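Local coordinates for cyclopropane mycolic acid synthase 1 (Mycobacterium tuberculosis, PDB 1KPH), which transfers a methylene group from S-adenosyl-L-methionine to a double bond of mycolic acids, forming the cyclopropane ring at the distal position, at residues A[5-10]-A[123-128]; A[10-15]-A[93-98]; A[149-154]-A[213-218]. All blocks are in the same frame, centred on the assembly; numbering follows the deposited sequence.

Interaction 1: A[5-10]-A[123-128]; sequences LKPHFA and WEQFDE. With SAH (S-adenosyl-L-homocysteine), chain F.
Leu5 and Glu124 bring the two backbones closest, their CA atoms 6.3 Å apart, where the extended N-terminal loop 5-8 passes the 3-10 turn 123-124. Leu5 O rests on Glu124 CB. Beyond it Pro7 runs alongside the Glu124 chain in the opposite sense, its CG 3.5 Å from Glu124 OE2. The same proline carbon touches the amide of Gln125, whose OE1 meets the rim of the Phe9 ring, about level with it and 3.5 Å from Phe9 CZ; that oxygen also accepts from Gly122 N. Glu124 is bent at chi2 (92°), which lays its carboxylate over the centre of one face of the Trp123 indole. OE2 takes a hydrogen bond from N6 of S-adenosyl-L-homocysteine at 3.1 Å, while OE1 receives a weak one from N6 and forms a salt bridge with Arg146 NH1. A water 3.1 Å from Glu124 OE1 donates to it, accepts from His8 N and also bonds His8 ND1, linking the segments. The weak bond from Trp123 N to N1 of the ligand completes an adenine-edge recognition pattern: a donor faces N1 and a carboxylate the amino group. Arg146 would be expected to stabilise the Glu124 negative charge that N6 meets.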
loop_
_atom_site.group_PDB
_atom_site.type_symbol
_atom_site.label_atom_id
_atom_site.label_comp_id
_atom_site.label_asym_id
_atom_site.label_seq_id
_atom_site.Cartn_x
_atom_site.Cartn_y
_atom_site.Cartn_z
ATOM N N LEU A 5 1.769 -20.284 8.932
ATOM C CA LEU A 5 2.002 -19.322 7.812
ATOM C C LEU A 5 3.190 -18.412 8.091
ATOM O O LEU A 5 3.083 -17.458 8.861
ATOM C CB LEU A 5 0.759 -18.457 7.586
ATOM C CG LEU A 5 -0.531 -19.157 7.166
ATOM C CD1 LEU A 5 -1.636 -18.130 7.016
ATOM C CD2 LEU A 5 -0.316 -19.904 5.857
ATOM N N LYS A 6 4.324 -18.707 7.465
ATOM C CA LYS A 6 5.517 -17.890 7.649
ATOM C C LYS A 6 5.533 -16.757 6.629
ATOM O O LYS A 6 5.584 -16.999 5.426
ATOM C CB LYS A 6 6.782 -18.740 7.494
ATOM C CG LYS A 6 6.994 -19.751 8.609
ATOM C CD LYS A 6 8.386 -20.361 8.542
ATOM C CE LYS A 6 8.661 -21.261 9.739
ATOM N NZ LYS A 6 10.083 -21.711 9.773
ATOM N N PRO A 7 5.487 -15.501 7.098
ATOM C CA PRO A 7 5.499 -14.355 6.184
ATOM C C PRO A 7 6.591 -14.494 5.129
ATOM O O PRO A 7 7.633 -15.101 5.385
ATOM C CB PRO A 7 5.752 -13.176 7.117
ATOM C CG PRO A 7 5.083 -13.607 8.384
ATOM C CD PRO A 7 5.507 -15.053 8.502
ATOM N N HIS A 8 6.351 -13.935 3.944
ATOM C CA HIS A 8 7.330 -14.001 2.869
ATOM C C HIS A 8 8.329 -12.856 3.002
ATOM O O HIS A 8 8.379 -11.958 2.162
ATOM C CB HIS A 8 6.639 -13.930 1.503
ATOM C CG HIS A 8 5.571 -14.963 1.309
ATOM N ND1 HIS A 8 4.277 -14.789 1.749
ATOM C CD2 HIS A 8 5.607 -16.183 0.722
ATOM C CE1 HIS A 8 3.560 -15.856 1.440
ATOM N NE2 HIS A 8 4.344 -16.717 0.818
ATOM N N PHE A 9 9.123 -12.893 4.067
ATOM C CA PHE A 9 10.118 -11.861 4.313
ATOM C C PHE A 9 11.033 -11.637 3.115
ATOM O O PHE A 9 11.252 -10.499 2.700
ATOM C CB PHE A 9 10.980 -12.214 5.532
ATOM C CG PHE A 9 10.248 -12.147 6.843
ATOM C CD1 PHE A 9 9.412 -13.184 7.247
ATOM C CD2 PHE A 9 10.415 -11.052 7.689
ATOM C CE1 PHE A 9 8.752 -13.134 8.479
ATOM C CE2 PHE A 9 9.759 -10.992 8.921
ATOM C CZ PHE A 9 8.928 -12.036 9.317
ATOM N N ALA A 10 11.567 -12.723 2.561
ATOM C CA ALA A 10 12.479 -12.635 1.422
ATOM C C ALA A 10 11.940 -11.858 0.224
ATOM O O ALA A 10 12.555 -10.885 -0.209
ATOM C CB ALA A 10 12.900 -14.035 0.980
ATOM N N TRP A 123 1.232 -9.798 9.565
ATOM C CA TRP A 123 -0.018 -9.964 10.296
ATOM C C TRP A 123 -0.156 -11.434 10.683
ATOM O O TRP A 123 -0.901 -11.776 11.600
ATOM C CB TRP A 123 -1.220 -9.547 9.442
ATOM C CG TRP A 123 -1.256 -10.187 8.088
ATOM C CD1 TRP A 123 -0.735 -9.685 6.930
ATOM C CD2 TRP A 123 -1.830 -11.456 7.752
ATOM N NE1 TRP A 123 -0.949 -10.560 5.893
ATOM C CE2 TRP A 123 -1.620 -11.657 6.368
ATOM C CE3 TRP A 123 -2.501 -12.445 8.484
ATOM C CZ2 TRP A 123 -2.057 -12.807 5.701
ATOM C CZ3 TRP A 123 -2.937 -13.591 7.818
ATOM C CH2 TRP A 123 -2.714 -13.759 6.440
ATOM N N GLU A 124 0.572 -12.293 9.972
ATOM C CA GLU A 124 0.548 -13.730 10.228
ATOM C C GLU A 124 1.113 -14.051 11.608
ATOM O O GLU A 124 0.855 -15.121 12.155
ATOM C CB GLU A 124 1.374 -14.484 9.179
ATOM C CG GLU A 124 0.874 -14.393 7.737
ATOM C CD GLU A 124 1.492 -13.241 6.958
ATOM O OE1 GLU A 124 1.534 -13.329 5.714
ATOM O OE2 GLU A 124 1.928 -12.249 7.584
ATOM N N GLN A 125 1.888 -13.120 12.159
ATOM C CA GLN A 125 2.507 -13.300 13.466
ATOM C C GLN A 125 1.975 -12.300 14.489
ATOM O O GLN A 125 2.547 -12.146 15.571
ATOM C CB GLN A 125 4.021 -13.135 13.343
ATOM C CG GLN A 125 4.656 -14.023 12.289
ATOM C CD GLN A 125 6.092 -13.642 12.000
ATOM O OE1 GLN A 125 6.381 -12.499 11.644
ATOM N NE2 GLN A 125 7.003 -14.600 12.146
ATOM N N PHE A 126 0.886 -11.619 14.141
ATOM C CA PHE A 126 0.286 -10.633 15.035
ATOM C C PHE A 126 -1.126 -11.049 15.426
ATOM O O PHE A 126 -1.999 -11.184 14.572
ATOM C CB PHE A 126 0.231 -9.256 14.362
ATOM C CG PHE A 126 -0.327 -8.175 15.244
ATOM C CD1 PHE A 126 0.489 -7.511 16.155
ATOM C CD2 PHE A 126 -1.674 -7.839 15.185
ATOM C CE1 PHE A 126 -0.032 -6.525 16.997
ATOM C CE2 PHE A 126 -2.204 -6.856 16.023
ATOM C CZ PHE A 126 -1.381 -6.200 16.930
ATOM N N ASP A 127 -1.341 -11.243 16.722
ATOM C CA ASP A 127 -2.645 -11.648 17.231
ATOM C C ASP A 127 -2.968 -10.835 18.476
ATOM O O ASP A 127 -3.025 -11.362 19.587
ATOM C CB ASP A 127 -2.632 -13.145 17.558
ATOM C CG ASP A 127 -3.973 -13.647 18.054
ATOM O OD1 ASP A 127 -4.993 -13.401 17.373
ATOM O OD2 ASP A 127 -4.005 -14.293 19.123
ATOM N N GLU A 128 -3.182 -9.542 18.276
ATOM C CA GLU A 128 -3.480 -8.637 19.373
ATOM C C GLU A 128 -4.673 -7.751 19.032
ATOM O O GLU A 128 -4.773 -7.230 17.921
ATOM C CB GLU A 128 -2.239 -7.796 19.663
ATOM C CG GLU A 128 -2.397 -6.746 20.731
ATOM C CD GLU A 128 -1.053 -6.257 21.222
ATOM O OE1 GLU A 128 -0.157 -6.047 20.378
ATOM O OE2 GLU A 128 -0.894 -6.083 22.450
HETATM N N SAH F . 1.264 1.352 3.489
HETATM C CA SAH F . 2.501 2.052 3.141
HETATM C CB SAH F . 3.502 1.113 2.436
HETATM C CG SAH F . 3.003 0.250 1.255
HETATM C C SAH F . 2.215 3.265 2.238
HETATM O OXT SAH F . 3.141 4.062 2.005
HETATM C "C5'" SAH F . 3.804 -2.440 1.093
HETATM C "C4'" SAH F . 4.012 -2.599 2.593
HETATM O "O4'" SAH F . 3.271 -3.716 3.155
HETATM C "C3'" SAH F . 5.475 -2.817 2.975
HETATM O "O3'" SAH F . 5.789 -1.990 4.127
HETATM C "C2'" SAH F . 5.544 -4.290 3.291
HETATM O "O2'" SAH F . 6.623 -4.608 4.173
HETATM C "C1'" SAH F . 4.202 -4.552 3.886
HETATM N N9 SAH F . 3.801 -5.962 3.837
HETATM C C8 SAH F . 3.772 -6.847 2.804
HETATM N N7 SAH F . 3.358 -8.046 3.068
HETATM C C5 SAH F . 3.075 -7.958 4.431
HETATM C C6 SAH F . 2.539 -8.958 5.481
HETATM N N6 SAH F . 2.224 -10.230 5.188
HETATM N N1 SAH F . 2.391 -8.485 6.763
HETATM C C2 SAH F . 2.713 -7.193 7.045
HETATM N N3 SAH F . 3.186 -6.232 6.215
HETATM C C4 SAH F . 3.344 -6.689 4.914
HETATM O O HOH W 1 4.069 -12.703 4.071
#

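Interaction 2: A[10-15]-A[93-98]; sequences ANVQAH and LTLSKN. With SAH (S-adenosyl-L-homocysteine), chain F.
Leu95 and Ser96 pass beside helix 9-16 in the loop that follows the second strand of the Rossmann-like methyltransferase fold, with Gln13 CA 5.2 Å from Ser96 CA. Leu93 belongs to that strand. The rotation of Thr94 (chi1 -178°) turns its OG1 to Ser96 N, from which it accepts in an ST turn, and to the ribose of S-adenosyl-L-homocysteine. Thr94 OG1 takes a hydrogen bond from ligand O2' at 2.9 Å and is also bonded to Gln99 OE1. Leu95 N donates to the same ribose hydroxyl, so O2' is gripped from two successive residues. The Leu95 side chain lies between the helix and the ligand: it crosses Val12 at about a right angle, its CD1 3.6 Å from Val12 CG2, and the same methyl touches adenine C5. Val12 CG1 in turn reaches the ribose at O2', which places the helix directly against the cofactor. Leu95 O receives a weak, bent bond from Gln13 NE2 (126° at the hydrogen) and presses close on CG. Ser96 is the N-cap of helix 97-109; its OG bonds Asp17, whose carboxylate also accepts from the backbone N of Lys97 and of Asn98. Lys97 runs back past the end of the Gln13 amide, crossing its chain at a slant, extended until a bend at chi4 (-53°), and its NZ ends 3.3 Å from Gln13 OE1 at an angle too poor for a hydrogen bond.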
loop_
_atom_site.group_PDB
_atom_site.type_symbol
_atom_site.label_atom_id
_atom_site.label_comp_id
_atom_site.label_asym_id
_atom_site.label_seq_id
_atom_site.Cartn_x
_atom_site.Cartn_y
_atom_site.Cartn_z
ATOM N N ALA A 10 11.567 -12.723 2.561
ATOM C CA ALA A 10 12.479 -12.635 1.422
ATOM C C ALA A 10 11.940 -11.858 0.224
ATOM O O ALA A 10 12.555 -10.885 -0.209
ATOM C CB ALA A 10 12.900 -14.035 0.980
ATOM N N ASN A 11 10.805 -12.291 -0.318
ATOM C CA ASN A 11 10.212 -11.630 -1.482
ATOM C C ASN A 11 9.895 -10.159 -1.243
ATOM O O ASN A 11 10.213 -9.303 -2.073
ATOM C CB ASN A 11 8.926 -12.337 -1.918
ATOM C CG ASN A 11 9.176 -13.734 -2.441
ATOM O OD1 ASN A 11 10.069 -13.952 -3.256
ATOM N ND2 ASN A 11 8.378 -14.689 -1.979
ATOM N N VAL A 12 9.250 -9.875 -0.117
ATOM C CA VAL A 12 8.886 -8.508 0.223
ATOM C C VAL A 12 10.144 -7.686 0.419
ATOM O O VAL A 12 10.257 -6.581 -0.108
ATOM C CB VAL A 12 8.029 -8.466 1.500
ATOM C CG1 VAL A 12 7.800 -7.025 1.936
ATOM C CG2 VAL A 12 6.699 -9.148 1.235
ATOM N N GLN A 13 11.095 -8.234 1.169
ATOM C CA GLN A 13 12.352 -7.545 1.422
ATOM C C GLN A 13 13.136 -7.343 0.133
ATOM O O GLN A 13 13.926 -6.404 0.017
ATOM C CB GLN A 13 13.196 -8.334 2.427
ATOM C CG GLN A 13 12.715 -8.207 3.864
ATOM C CD GLN A 13 13.511 -9.075 4.825
ATOM O OE1 GLN A 13 14.725 -9.225 4.682
ATOM N NE2 GLN A 13 12.832 -9.636 5.818
ATOM N N ALA A 14 12.917 -8.223 -0.841
ATOM C CA ALA A 14 13.616 -8.116 -2.117
ATOM C C ALA A 14 13.399 -6.739 -2.736
ATOM O O ALA A 14 14.297 -6.181 -3.373
ATOM C CB ALA A 14 13.130 -9.203 -3.074
ATOM N N HIS A 15 12.210 -6.183 -2.531
ATOM C CA HIS A 15 11.882 -4.877 -3.087
ATOM C C HIS A 15 12.160 -3.688 -2.165
ATOM O O HIS A 15 12.934 -2.800 -2.516
ATOM C CB HIS A 15 10.408 -4.841 -3.499
ATOM C CG HIS A 15 10.016 -3.585 -4.218
ATOM N ND1 HIS A 15 10.152 -3.434 -5.580
ATOM C CD2 HIS A 15 9.540 -2.405 -3.754
ATOM C CE1 HIS A 15 9.778 -2.215 -5.926
ATOM N NE2 HIS A 15 9.403 -1.569 -4.836
ATOM N N LEU A 93 3.009 -2.775 11.203
ATOM C CA LEU A 93 3.641 -4.037 10.830
ATOM C C LEU A 93 4.294 -3.938 9.458
ATOM O O LEU A 93 3.736 -3.334 8.545
ATOM C CB LEU A 93 2.596 -5.155 10.811
ATOM C CG LEU A 93 1.795 -5.382 12.096
ATOM C CD1 LEU A 93 0.733 -6.457 11.860
ATOM C CD2 LEU A 93 2.743 -5.790 13.219
ATOM N N THR A 94 5.481 -4.523 9.319
ATOM C CA THR A 94 6.202 -4.508 8.047
ATOM C C THR A 94 7.262 -5.606 7.995
ATOM O O THR A 94 7.891 -5.923 9.006
ATOM C CB THR A 94 6.906 -3.162 7.797
ATOM O OG1 THR A 94 7.554 -3.200 6.520
ATOM C CG2 THR A 94 7.958 -2.897 8.868
ATOM N N LEU A 95 7.466 -6.176 6.812
ATOM C CA LEU A 95 8.453 -7.235 6.638
ATOM C C LEU A 95 9.788 -6.655 6.193
ATOM O O LEU A 95 10.770 -7.384 6.037
ATOM C CB LEU A 95 7.963 -8.244 5.595
ATOM C CG LEU A 95 6.545 -8.780 5.801
ATOM C CD1 LEU A 95 6.242 -9.841 4.745
ATOM C CD2 LEU A 95 6.411 -9.356 7.206
ATOM N N SER A 96 9.819 -5.340 5.996
ATOM C CA SER A 96 11.023 -4.651 5.550
ATOM C C SER A 96 11.930 -4.243 6.709
ATOM O O SER A 96 11.524 -3.487 7.592
ATOM C CB SER A 96 10.635 -3.410 4.739
ATOM O OG SER A 96 11.775 -2.683 4.332
ATOM N N LYS A 97 13.162 -4.743 6.701
ATOM C CA LYS A 97 14.119 -4.419 7.754
ATOM C C LYS A 97 14.379 -2.915 7.789
ATOM O O LYS A 97 14.320 -2.288 8.847
ATOM C CB LYS A 97 15.444 -5.149 7.519
ATOM C CG LYS A 97 15.316 -6.652 7.323
ATOM C CD LYS A 97 16.684 -7.309 7.227
ATOM C CE LYS A 97 16.565 -8.790 6.892
ATOM N NZ LYS A 97 15.645 -9.501 7.824
ATOM N N ASN A 98 14.664 -2.340 6.624
ATOM C CA ASN A 98 14.946 -0.915 6.520
ATOM C C ASN A 98 13.780 -0.033 6.954
ATOM O O ASN A 98 13.986 1.056 7.498
ATOM C CB ASN A 98 15.361 -0.557 5.089
ATOM C CG ASN A 98 16.638 -1.267 4.660
ATOM O OD1 ASN A 98 17.403 -1.751 5.499
ATOM N ND2 ASN A 98 16.880 -1.320 3.353
HETATM N N SAH F . 1.264 1.352 3.489
HETATM C CA SAH F . 2.501 2.052 3.141
HETATM C CB SAH F . 3.502 1.113 2.436
HETATM C CG SAH F . 3.003 0.250 1.255
HETATM C C SAH F . 2.215 3.265 2.238
HETATM O OXT SAH F . 3.141 4.062 2.005
HETATM C "C5'" SAH F . 3.804 -2.440 1.093
HETATM C "C4'" SAH F . 4.012 -2.599 2.593
HETATM O "O4'" SAH F . 3.271 -3.716 3.155
HETATM C "C3'" SAH F . 5.475 -2.817 2.975
HETATM O "O3'" SAH F . 5.789 -1.990 4.127
HETATM C "C2'" SAH F . 5.544 -4.290 3.291
HETATM O "O2'" SAH F . 6.623 -4.608 4.173
HETATM C "C1'" SAH F . 4.202 -4.552 3.886
HETATM N N9 SAH F . 3.801 -5.962 3.837
HETATM C C8 SAH F . 3.772 -6.847 2.804
HETATM N N7 SAH F . 3.358 -8.046 3.068
HETATM C C5 SAH F . 3.075 -7.958 4.431
HETATM C C6 SAH F . 2.539 -8.958 5.481
HETATM N N6 SAH F . 2.224 -10.230 5.188
HETATM N N1 SAH F . 2.391 -8.485 6.763
HETATM C C2 SAH F . 2.713 -7.193 7.045
HETATM N N3 SAH F . 3.186 -6.232 6.215
HETATM C C4 SAH F . 3.344 -6.689 4.914
#

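Interaction 3: A[149-154]-A[213-218]; sequences AFFSLA and ECASAN
Phe151 lays one face of its ring against the backbone of helix 208-217, with the Cys214 carbonyl carbon and Ala215 N above it, both nearer the ring's margin than its centre. A chi1 of -75° swings the ring out toward the other helix, where it spans two neighbouring residues: CD1 meets Cys214 CB at 3.7 Å, while CE2 meets Ala215 CB at 3.8 Å. Phe150 CD2 lies off-centre over the opposite face, so the ring is held between its neighbour and the second helix. ND2 of Asn218 comes to Phe151 CB at 3.4 Å, beside Cys214 O, and Asn218 OD1 comes to the CA and CB of Ser152. The amide is fixed in rotation: ND2 donates to Cys214 O at 2.7 Å, in the carbonyl plane, and also to Asp148 OD2. That leaves OD1 turned to a water, which donates to it at 3.0 Å and makes a weak contact with Ser152 OG. Phe151 also touches Met164 and Leu166 of strand 163-171. The side chain of Phe151 lies about 12 Å from the bound S-adenosyl-L-homocysteine, and the arrangement is a helix-helix contact on one face of the central sheet of an alpha/beta methyltransferase, joining helix 147-157 to helix 208-217.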
loop_
_atom_site.group_PDB
_atom_site.type_symbol
_atom_site.label_atom_id
_atom_site.label_comp_id
_atom_site.label_asym_id
_atom_site.label_seq_id
_atom_site.Cartn_x
_atom_site.Cartn_y
_atom_site.Cartn_z
ATOM N N ALA A 149 -7.368 -15.915 5.303
ATOM C CA ALA A 149 -6.744 -15.896 6.621
ATOM C C ALA A 149 -6.628 -14.463 7.127
ATOM O O ALA A 149 -6.858 -14.189 8.307
ATOM C CB ALA A 149 -5.367 -16.541 6.561
ATOM N N PHE A 150 -6.270 -13.549 6.231
ATOM C CA PHE A 150 -6.136 -12.153 6.613
ATOM C C PHE A 150 -7.443 -11.576 7.150
ATOM O O PHE A 150 -7.474 -11.010 8.244
ATOM C CB PHE A 150 -5.657 -11.309 5.431
ATOM C CG PHE A 150 -5.528 -9.850 5.757
ATOM C CD1 PHE A 150 -4.614 -9.420 6.716
ATOM C CD2 PHE A 150 -6.356 -8.911 5.148
ATOM C CE1 PHE A 150 -4.530 -8.076 7.070
ATOM C CE2 PHE A 150 -6.280 -7.562 5.495
ATOM C CZ PHE A 150 -5.366 -7.144 6.457
ATOM N N PHE A 151 -8.526 -11.716 6.390
ATOM C CA PHE A 151 -9.812 -11.187 6.837
ATOM C C PHE A 151 -10.316 -11.875 8.102
ATOM O O PHE A 151 -11.040 -11.275 8.901
ATOM C CB PHE A 151 -10.860 -11.302 5.729
ATOM C CG PHE A 151 -10.683 -10.297 4.626
ATOM C CD1 PHE A 151 -9.826 -10.551 3.561
ATOM C CD2 PHE A 151 -11.362 -9.080 4.665
ATOM C CE1 PHE A 151 -9.647 -9.606 2.550
ATOM C CE2 PHE A 151 -11.190 -8.130 3.662
ATOM C CZ PHE A 151 -10.331 -8.394 2.601
ATOM N N SER A 152 -9.934 -13.135 8.280
ATOM C CA SER A 152 -10.333 -13.881 9.464
ATOM C C SER A 152 -9.687 -13.207 10.671
ATOM O O SER A 152 -10.354 -12.910 11.663
ATOM C CB SER A 152 -9.864 -15.338 9.362
ATOM O OG SER A 152 -10.208 -16.072 10.528
ATOM N N LEU A 153 -8.384 -12.961 10.569
ATOM C CA LEU A 153 -7.631 -12.313 11.641
ATOM C C LEU A 153 -8.156 -10.906 11.880
ATOM O O LEU A 153 -8.378 -10.500 13.022
ATOM C CB LEU A 153 -6.142 -12.245 11.285
ATOM C CG LEU A 153 -5.233 -11.489 12.264
ATOM C CD1 LEU A 153 -5.278 -12.150 13.634
ATOM C CD2 LEU A 153 -3.809 -11.466 11.730
ATOM N N ALA A 154 -8.348 -10.162 10.796
ATOM C CA ALA A 154 -8.848 -8.797 10.884
ATOM C C ALA A 154 -10.158 -8.750 11.667
ATOM O O ALA A 154 -10.327 -7.927 12.564
ATOM C CB ALA A 154 -9.054 -8.228 9.487
ATOM N N GLU A 213 -15.648 -11.077 -1.714
ATOM C CA GLU A 213 -15.913 -12.442 -1.262
ATOM C C GLU A 213 -15.238 -12.786 0.065
ATOM O O GLU A 213 -15.893 -13.255 0.998
ATOM C CB GLU A 213 -15.476 -13.439 -2.343
ATOM C CG GLU A 213 -15.402 -14.905 -1.902
ATOM C CD GLU A 213 -16.690 -15.413 -1.272
ATOM O OE1 GLU A 213 -17.783 -14.981 -1.698
ATOM O OE2 GLU A 213 -16.605 -16.260 -0.355
ATOM N N CYS A 214 -13.929 -12.553 0.146
ATOM C CA CYS A 214 -13.183 -12.854 1.362
ATOM C C CYS A 214 -13.648 -12.002 2.540
ATOM O O CYS A 214 -13.549 -12.421 3.697
ATOM C CB CYS A 214 -11.687 -12.651 1.123
ATOM S SG CYS A 214 -11.013 -13.756 -0.141
ATOM N N ALA A 215 -14.161 -10.812 2.247
ATOM C CA ALA A 215 -14.648 -9.919 3.291
ATOM C C ALA A 215 -15.965 -10.451 3.838
ATOM O O ALA A 215 -16.118 -10.660 5.042
ATOM C CB ALA A 215 -14.850 -8.514 2.732
ATOM N N SER A 216 -16.920 -10.661 2.942
ATOM C CA SER A 216 -18.231 -11.168 3.325
ATOM C C SER A 216 -18.149 -12.534 4.007
ATOM O O SER A 216 -18.778 -12.759 5.045
ATOM C CB SER A 216 -19.128 -11.246 2.087
ATOM O OG SER A 216 -18.459 -11.888 1.015
ATOM N N ALA A 217 -17.366 -13.440 3.429
ATOM C CA ALA A 217 -17.210 -14.785 3.975
ATOM C C ALA A 217 -16.627 -14.784 5.387
ATOM O O ALA A 217 -16.780 -15.755 6.135
ATOM C CB ALA A 217 -16.327 -15.618 3.052
ATOM N N ASN A 218 -15.960 -13.694 5.755
ATOM C CA ASN A 218 -15.357 -13.606 7.076
ATOM C C ASN A 218 -16.106 -12.684 8.027
ATOM O O ASN A 218 -15.563 -12.253 9.047
ATOM C CB ASN A 218 -13.893 -13.191 6.955
ATOM C CG ASN A 218 -13.004 -14.345 6.529
ATOM O OD1 ASN A 218 -12.801 -15.293 7.286
ATOM N ND2 ASN A 218 -12.481 -14.277 5.312
HETATM O O HOH W 2 -13.447 -15.075 10.193
#

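In the fold
Interactions 1 and 2 lie about 12 Å apart between centres and share Ala10 and helix 9-16; interaction 2 is nested in the chain loop that interaction 1 closes. Pro7 packs on Leu95, and Phe126 on Leu93, so the N-terminal segment is laid along the cofactor site formed by the loops after strands 89-93 and 116-119. Interaction 1 meets the adenine edge; interaction 2 meets the ribose and, through Leu95, the adenine. Interaction 3 follows later in the chain, its centre about 16 Å from that of interaction 1 and about 24 Å from that of interaction 2. It still adjoins the first, since Trp123 packs on Ala149, Phe150 and Leu153, connecting the adenine-binding turn to helix 147-157 and, through it, to helix 208-217.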